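Local coordinates for protein lytic polysaccharide monooxygenase ([Kitasatospora] papulosa, PDB 6NDQ) that probably cleaves polysaccharide chains such as cellulose by copper-dependent oxidation, at residues Y116-G121 against E127-S132; L51-S56 against A62-G67. All coordinates share one frame; numbering follows the deposited sequence.

Contact 1 of 2, residues Y116-G121 against E127-S132; sequences YVTRQG and EALTWS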
ATOM      1  N   TYR A 116      -3.787   6.858  -5.824  1.00 17.42           N
ATOM      2  CA  TYR A 116      -3.927   8.112  -5.098  1.00 17.67           C
ATOM      3  C   TYR A 116      -2.603   8.431  -4.423  1.00 17.00           C
ATOM      4  O   TYR A 116      -1.813   7.528  -4.132  1.00 18.75           O
ATOM      5  CB  TYR A 116      -5.011   8.025  -4.019  1.00 15.21           C
ATOM      6  CG  TYR A 116      -6.410   7.728  -4.497  1.00 17.30           C
ATOM      7  CD1 TYR A 116      -6.816   6.426  -4.730  1.00 17.42           C
ATOM      8  CD2 TYR A 116      -7.316   8.756  -4.678  1.00 17.60           C
ATOM      9  CE1 TYR A 116      -8.117   6.142  -5.164  1.00 18.00           C
ATOM     10  CE2 TYR A 116      -8.616   8.492  -5.094  1.00 19.05           C
ATOM     11  CZ  TYR A 116      -9.000   7.185  -5.342  1.00 19.41           C
ATOM     12  OH  TYR A 116     -10.290   6.934  -5.763  1.00 29.05           O
ATOM     13  N   VAL A 117      -2.368   9.717  -4.146  1.00 14.50           N
ATOM     14  CA  VAL A 117      -1.250  10.098  -3.289  1.00 16.25           C
ATOM     15  C   VAL A 117      -1.731  11.110  -2.255  1.00 18.25           C
ATOM     16  O   VAL A 117      -2.635  11.905  -2.528  1.00 18.98           O
ATOM     17  CB  VAL A 117      -0.083  10.663  -4.111  1.00 16.77           C
ATOM     18  CG1 VAL A 117      -0.417  12.054  -4.650  1.00 22.51           C
ATOM     19  CG2 VAL A 117       1.176  10.716  -3.243  1.00 18.06           C
ATOM     20  N   THR A 118      -1.137  11.057  -1.047  1.00 13.90           N
ATOM     21  CA  THR A 118      -1.452  12.046  -0.016  1.00 18.74           C
ATOM     22  C   THR A 118      -1.085  13.459  -0.479  1.00 19.91           C
ATOM     23  O   THR A 118      -0.028  13.690  -1.075  1.00 18.35           O
ATOM     24  CB  THR A 118      -0.744  11.726   1.328  1.00 17.09           C
ATOM     25  OG1 THR A 118       0.693  11.677   1.178  1.00 18.87           O
ATOM     26  CG2 THR A 118      -1.226  10.424   1.918  1.00 18.99           C
ATOM     27  N   ARG A 119      -1.973  14.419  -0.212  1.00 20.97           N
ATOM     28  CA  ARG A 119      -1.716  15.783  -0.662  1.00 22.84           C
ATOM     29  C   ARG A 119      -0.540  16.390   0.097  1.00 22.65           C
ATOM     30  O   ARG A 119      -0.275  16.045   1.255  1.00 20.23           O
ATOM     31  CB  ARG A 119      -2.961  16.658  -0.488  1.00 27.11           C
ATOM     32  CG  ARG A 119      -3.506  16.740   0.930  1.00 28.85           C
ATOM     33  CD  ARG A 119      -4.875  17.462   0.937  1.00 30.15           C
ATOM     34  NE  ARG A 119      -5.476  17.510   2.268  1.00 34.60           N
ATOM     35  CZ  ARG A 119      -6.725  17.908   2.512  1.00 39.92           C
ATOM     36  NH1 ARG A 119      -7.512  18.295   1.514  1.00 41.46           N
ATOM     37  NH2 ARG A 119      -7.187  17.922   3.758  1.00 36.87           N
ATOM     38  N   GLN A 120       0.174  17.301  -0.575  1.00 22.52           N
ATOM     39  CA  GLN A 120       1.205  18.080   0.099  1.00 23.70           C
ATOM     40  C   GLN A 120       0.589  18.791   1.303  1.00 27.42           C
ATOM     41  O   GLN A 120      -0.535  19.305   1.235  1.00 23.72           O
ATOM     42  CB  GLN A 120       1.845  19.076  -0.881  1.00 23.82           C
ATOM     43  CG  GLN A 120       3.222  19.608  -0.465  1.00 25.82           C
ATOM     44  CD  GLN A 120       4.317  18.550  -0.546  1.00 28.95           C
ATOM     45  OE1 GLN A 120       4.220  17.592  -1.313  1.00 23.11           O
ATOM     46  NE2 GLN A 120       5.362  18.721   0.260  1.00 28.01           N
ATOM     47  N   GLY A 121       1.300  18.757   2.435  1.00 26.64           N
ATOM     48  CA  GLY A 121       0.777  19.216   3.706  1.00 27.32           C
ATOM     49  C   GLY A 121       0.392  18.108   4.665  1.00 27.36           C
ATOM     50  O   GLY A 121       0.266  18.368   5.870  1.00 22.84           O
ATOM     51  N   GLU A 127      -0.094  12.022  11.253  1.00 18.06           N
ATOM     52  CA  GLU A 127      -1.518  12.136  10.982  1.00 16.50           C
ATOM     53  C   GLU A 127      -2.070  10.815  10.485  1.00 19.59           C
ATOM     54  O   GLU A 127      -1.394  10.062   9.779  1.00 16.63           O
ATOM     55  CB  GLU A 127      -1.775  13.242   9.948  1.00 18.74           C
ATOM     56  CG  GLU A 127      -1.174  14.589  10.328  1.00 21.22           C
ATOM     57  CD  GLU A 127      -1.472  15.687   9.315  1.00 24.54           C
ATOM     58  OE1 GLU A 127      -2.661  16.056   9.189  1.00 31.84           O
ATOM     59  OE2 GLU A 127      -0.532  16.168   8.637  1.00 25.09           O
ATOM     60  N   ALA A 128      -3.326  10.552  10.853  1.00 16.96           N
ATOM     61  CA  ALA A 128      -4.029   9.392  10.362  1.00 20.08           C
ATOM     62  C   ALA A 128      -4.447   9.592   8.905  1.00 18.59           C
ATOM     63  O   ALA A 128      -4.815  10.692   8.486  1.00 16.74           O
ATOM     64  CB  ALA A 128      -5.250   9.120  11.234  1.00 17.25           C
ATOM     65  N   LEU A 129      -4.415   8.499   8.142  1.00 19.75           N
ATOM     66  CA  LEU A 129      -4.716   8.554   6.717  1.00 19.45           C
ATOM     67  C   LEU A 129      -6.223   8.553   6.509  1.00 20.04           C
ATOM     68  O   LEU A 129      -6.908   7.597   6.891  1.00 21.23           O
ATOM     69  CB  LEU A 129      -4.080   7.369   5.996  1.00 20.66           C
ATOM     70  CG  LEU A 129      -4.216   7.376   4.484  1.00 19.60           C
ATOM     71  CD1 LEU A 129      -3.754   8.713   3.919  1.00 18.86           C
ATOM     72  CD2 LEU A 129      -3.374   6.251   3.891  1.00 18.98           C
ATOM     73  N   THR A 130      -6.742   9.615   5.904  1.00 19.75           N
ATOM     74  CA  THR A 130      -8.155   9.668   5.572  1.00 21.94           C
ATOM     75  C   THR A 130      -8.326   9.936   4.086  1.00 21.31           C
ATOM     76  O   THR A 130      -7.408  10.374   3.401  1.00 19.08           O
ATOM     77  CB  THR A 130      -8.890  10.742   6.388  1.00 24.14           C
ATOM     78  OG1 THR A 130      -8.560  12.039   5.880  1.00 25.06           O
ATOM     79  CG2 THR A 130      -8.490  10.643   7.865  1.00 19.35           C
ATOM     80  N   TRP A 131      -9.522   9.644   3.581  1.00 18.64           N
ATOM     81  CA  TRP A 131      -9.777   9.838   2.161  1.00 20.56           C
ATOM     82  C   TRP A 131      -9.598  11.296   1.729  1.00 20.62           C
ATOM     83  O   TRP A 131      -9.092  11.554   0.637  1.00 20.18           O
ATOM     84  CB  TRP A 131     -11.178   9.342   1.813  1.00 18.64           C
ATOM     85  CG  TRP A 131     -11.282   7.839   1.753  1.00 21.22           C
ATOM     86  CD1 TRP A 131     -11.673   7.007   2.760  1.00 19.36           C
ATOM     87  CD2 TRP A 131     -10.968   6.997   0.637  1.00 22.36           C
ATOM     88  NE1 TRP A 131     -11.635   5.699   2.338  1.00 20.56           N
ATOM     89  CE2 TRP A 131     -11.211   5.664   1.036  1.00 21.72           C
ATOM     90  CE3 TRP A 131     -10.509   7.238  -0.664  1.00 22.78           C
ATOM     91  CZ2 TRP A 131     -11.016   4.578   0.180  1.00 24.06           C
ATOM     92  CZ3 TRP A 131     -10.316   6.154  -1.512  1.00 21.45           C
ATOM     93  CH2 TRP A 131     -10.564   4.846  -1.088  1.00 22.95           C
ATOM     94  N   SER A 132     -10.016  12.264   2.559  1.00 21.99           N
ATOM     95  CA  SER A 132      -9.827  13.673   2.202  1.00 20.75           C
ATOM     96  C   SER A 132      -8.360  14.080   2.107  1.00 24.68           C
ATOM     97  O   SER A 132      -8.063  15.161   1.588  1.00 25.25           O
ATOM     98  CB  SER A 132     -10.544  14.584   3.211  1.00 23.08           C
ATOM     99  OG  SER A 132      -9.917  14.553   4.480  1.00 23.95           O
TER
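Trp131 points the edge of its indole at a face of the Tyr116 ring, a T-shaped pair with planes at 88° and 4.2 Å between Trp131 CZ3 and Tyr116 CZ. The CZ3 corner stands over the rim of the phenol ring rather than its middle. Further along, two methyls meet at 3.6 Å, Thr118 CG2 against Leu129 CD1, their side chains crossing at about a right angle. Threonine suits this place because it serves two partners: with chi1 at 59° its OG1 receives the backbone N-H of Val163 in strand 160-170, while CG2 remains for the leucine. Outermost, the extended Arg119 lays a guanidinium face over the carbonyl of Ser132, with O 3.2 Å from CZ; the N-H groups lie in the plane below this oxygen and do not aim at it, and NH2 forms a weak, long ion pair with Asp133. Behind these residues, Leu134 and Leu136 of strand 134-139 pack on Tyr116, while Phe60 and Pro61 pack on Trp131. The loop joining antiparallel strands 110-118 and 134-139 is thus held to the first by aromatic and methyl packing, with a solvent-side electrostatic contact in which the arginine charge probably attracts the carbonyl without a directed bond.

Contact 2 of 2, residues L51-S56 against A62-G67; sequences LYRNGS and AAVPDG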
ATOM      1  N   LEU A  51      -4.276  -8.844   1.042  1.00 16.94           N
ATOM      2  CA  LEU A  51      -4.895  -7.624   1.574  1.00 17.70           C
ATOM      3  C   LEU A  51      -6.021  -7.155   0.649  1.00 17.13           C
ATOM      4  O   LEU A  51      -5.918  -6.150  -0.061  1.00 15.84           O
ATOM      5  CB  LEU A  51      -3.839  -6.529   1.772  1.00 14.52           C
ATOM      6  CG  LEU A  51      -4.089  -5.579   2.959  1.00 17.79           C
ATOM      7  CD1 LEU A  51      -2.903  -4.619   3.216  1.00 19.81           C
ATOM      8  CD2 LEU A  51      -5.387  -4.780   2.823  1.00 15.72           C
ATOM      9  N   TYR A  52      -7.149  -7.884   0.684  1.00 18.39           N
ATOM     10  CA  TYR A  52      -8.272  -7.589  -0.194  1.00 22.14           C
ATOM     11  C   TYR A  52      -9.597  -7.728   0.549  1.00 21.69           C
ATOM     12  O   TYR A  52      -9.696  -8.421   1.571  1.00 21.53           O
ATOM     13  CB  TYR A  52      -8.303  -8.510  -1.436  1.00 23.81           C
ATOM     14  CG  TYR A  52      -8.548  -9.975  -1.128  1.00 25.50           C
ATOM     15  CD1 TYR A  52      -9.840 -10.463  -0.921  1.00 25.12           C
ATOM     16  CD2 TYR A  52      -7.491 -10.872  -1.048  1.00 24.63           C
ATOM     17  CE1 TYR A  52     -10.059 -11.808  -0.639  1.00 28.75           C
ATOM     18  CE2 TYR A  52      -7.700 -12.216  -0.766  1.00 26.11           C
ATOM     19  CZ  TYR A  52      -8.984 -12.673  -0.561  1.00 30.46           C
ATOM     20  OH  TYR A  52      -9.186 -14.005  -0.280  1.00 35.67           O
ATOM     21  N   ARG A  53     -10.615  -7.056   0.000  1.00 24.14           N
ATOM     22  CA  ARG A  53     -12.016  -7.261   0.329  1.00 28.87           C
ATOM     23  C   ARG A  53     -12.728  -7.852  -0.880  1.00 30.80           C
ATOM     24  O   ARG A  53     -12.355  -7.595  -2.030  1.00 26.48           O
ATOM     25  CB  ARG A  53     -12.715  -5.957   0.726  1.00 25.39           C
ATOM     26  CG  ARG A  53     -12.033  -5.161   1.848  1.00 24.00           C
ATOM     27  CD  ARG A  53     -12.805  -3.885   2.154  1.00 22.59           C
ATOM     28  NE  ARG A  53     -14.130  -4.187   2.692  1.00 27.01           N
ATOM     29  CZ  ARG A  53     -14.399  -4.392   3.981  1.00 27.83           C
ATOM     30  NH1 ARG A  53     -13.444  -4.321   4.902  1.00 20.95           N
ATOM     31  NH2 ARG A  53     -15.636  -4.670   4.365  1.00 25.77           N
ATOM     32  N   ASN A  54     -13.757  -8.646  -0.611  1.00 33.80           N
ATOM     33  CA  ASN A  54     -14.616  -9.192  -1.651  1.00 38.25           C
ATOM     34  C   ASN A  54     -15.932  -8.428  -1.653  1.00 38.05           C
ATOM     35  O   ASN A  54     -16.497  -8.156  -0.589  1.00 36.73           O
ATOM     36  CB  ASN A  54     -14.857 -10.688  -1.431  1.00 37.54           C
ATOM     37  CG  ASN A  54     -13.651 -11.533  -1.808  1.00 40.69           C
ATOM     38  OD1 ASN A  54     -13.483 -12.659  -1.333  1.00 46.73           O
ATOM     39  ND2 ASN A  54     -12.792 -10.982  -2.660  1.00 44.88           N
ATOM     40  N   GLY A  55     -16.398  -8.055  -2.838  1.00 38.67           N
ATOM     41  CA  GLY A  55     -17.726  -7.481  -2.975  1.00 39.80           C
ATOM     42  C   GLY A  55     -17.856  -5.997  -2.706  1.00 41.15           C
ATOM     43  O   GLY A  55     -18.888  -5.557  -2.190  1.00 48.33           O
ATOM     44  N   SER A  56     -16.851  -5.196  -3.062  1.00 39.94           N
ATOM     45  CA  SER A  56     -16.931  -3.772  -2.749  1.00 41.06           C
ATOM     46  C   SER A  56     -17.723  -2.984  -3.789  1.00 44.43           C
ATOM     47  O   SER A  56     -18.273  -1.927  -3.465  1.00 45.76           O
ATOM     48  CB  SER A  56     -15.526  -3.186  -2.595  1.00 43.44           C
ATOM     49  OG  SER A  56     -14.860  -3.761  -1.476  1.00 40.03           O
ATOM     50  N   ALA A  62     -17.012   3.581   1.006  1.00 38.95           N
ATOM     51  CA  ALA A  62     -18.138   3.023   1.752  1.00 40.96           C
ATOM     52  C   ALA A  62     -17.739   1.776   2.527  1.00 39.82           C
ATOM     53  O   ALA A  62     -18.369   1.449   3.539  1.00 42.66           O
ATOM     54  CB  ALA A  62     -19.300   2.706   0.814  1.00 39.66           C
ATOM     55  N   ALA A  63     -16.709   1.065   2.073  1.00 39.35           N
ATOM     56  CA  ALA A  63     -16.261  -0.146   2.743  1.00 36.08           C
ATOM     57  C   ALA A  63     -14.961   0.044   3.511  1.00 25.49           C
ATOM     58  O   ALA A  63     -14.583  -0.843   4.279  1.00 28.66           O
ATOM     59  CB  ALA A  63     -16.099  -1.285   1.729  1.00 38.93           C
ATOM     60  N   VAL A  64     -14.286   1.176   3.332  1.00 31.46           N
ATOM     61  CA  VAL A  64     -12.991   1.449   3.944  1.00 23.76           C
ATOM     62  C   VAL A  64     -13.061   2.777   4.695  1.00 20.27           C
ATOM     63  O   VAL A  64     -12.832   3.846   4.105  1.00 19.97           O
ATOM     64  CB  VAL A  64     -11.885   1.455   2.880  1.00 22.85           C
ATOM     65  CG1 VAL A  64     -10.556   1.908   3.474  1.00 20.70           C
ATOM     66  CG2 VAL A  64     -11.745   0.080   2.262  1.00 22.38           C
ATOM     67  N   PRO A  65     -13.368   2.763   5.989  1.00 22.43           N
ATOM     68  CA  PRO A  65     -13.499   4.025   6.731  1.00 18.23           C
ATOM     69  C   PRO A  65     -12.171   4.752   6.884  1.00 18.63           C
ATOM     70  O   PRO A  65     -11.085   4.172   6.769  1.00 16.40           O
ATOM     71  CB  PRO A  65     -14.041   3.588   8.099  1.00 21.83           C
ATOM     72  CG  PRO A  65     -14.674   2.228   7.850  1.00 24.14           C
ATOM     73  CD  PRO A  65     -13.814   1.595   6.772  1.00 23.49           C
ATOM     74  N   ASP A  66     -12.294   6.046   7.151  1.00 19.47           N
ATOM     75  CA  ASP A  66     -11.137   6.874   7.466  1.00 18.04           C
ATOM     76  C   ASP A  66     -10.304   6.232   8.571  1.00 17.87           C
ATOM     77  O   ASP A  66     -10.840   5.622   9.497  1.00 19.00           O
ATOM     78  CB  ASP A  66     -11.599   8.258   7.904  1.00 18.67           C
ATOM     79  CG  ASP A  66     -11.969   9.155   6.733  1.00 18.92           C
ATOM     80  OD1 ASP A  66     -11.659   8.803   5.568  1.00 20.03           O
ATOM     81  OD2 ASP A  66     -12.522  10.240   6.982  1.00 20.14           O
ATOM     82  N   GLY A  67      -8.979   6.404   8.485  1.00 17.09           N
ATOM     83  CA  GLY A  67      -8.061   5.766   9.401  1.00 16.61           C
ATOM     84  C   GLY A  67      -7.890   4.273   9.217  1.00 17.16           C
ATOM     85  O   GLY A  67      -7.049   3.679   9.909  1.00 19.97           O
TER
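Ser56 and Ala63 mark the closest approach of the two backbones, their CA atoms 6.6 Å apart where the turn after strand 52-54 passes the short helix 60-63, and from there the chains diverge. Arg53 and Ala63 make the main contact. The arginine leaves the strand toward the helix, runs straight through CG, and then bends at chi3 (65°), which swings the guanidinium across the alanine. Its NE lies 3.6 Å from Ala63 CB, and one face of the flat group sits over Ala63 O, which is 3.5 Å above the plane and near its centre. This is a face-on approach of a partly negative oxygen to a delocalised positive charge; the N-H groups do not aim at this oxygen, and NH1 hydrogen-bonds instead to the carbonyl of Gly72. A small residue such as Ala63 suits the spot, since its single methyl lets the planar group come close.

Strand 52-54 pairs antiparallel with strand 175-185 of the beta-sandwich core usual for this family, and both segments belong to the long, partly helical excursion that follows strand 2-6. The neighbouring Tyr52 ring meets the ring of His1, the N-terminal histidine that in related enzymes forms part of the copper-binding histidine brace.

Lower on the arginine, the aliphatic CD rests 4.1 Å from Val64 CG2, and both side chains touch Phe178 of the core strand. With Arg53 replaced by an alanine, the Gly72 carbonyl would probably lose this donor, Ala63 the flat group against its methyl and Val64 the CD carbon beside CG2. At the turn, Ser56 OG lies 4.2 Å from Ala63 CB; the serine is short enough to fit beside that methyl, but its buried hydroxyl has no polar partner in the model.

How the contacts relate
Contact 2 closes before contact 1 opens along the chain, and their centres lie about 17 Å apart. Both reach the same mixed sheet: strand 52-54 pairs with strand 175-185, which pairs with 160-170, and that strand in turn pairs with 110-118. The two also meet directly, since segment 62-67 runs beside segment 127-132. Trp131 NE1 lies 2.8 Å from Val64 O and Gly67 N lies 2.9 Å from Leu129 O, both probable hydrogen bonds, and Asp66 OD1 receives the backbone N of Trp131. The helical excursion that carries contact 2 is thereby tied to the loop between two core strands, joining peripheral chain to the sandwich.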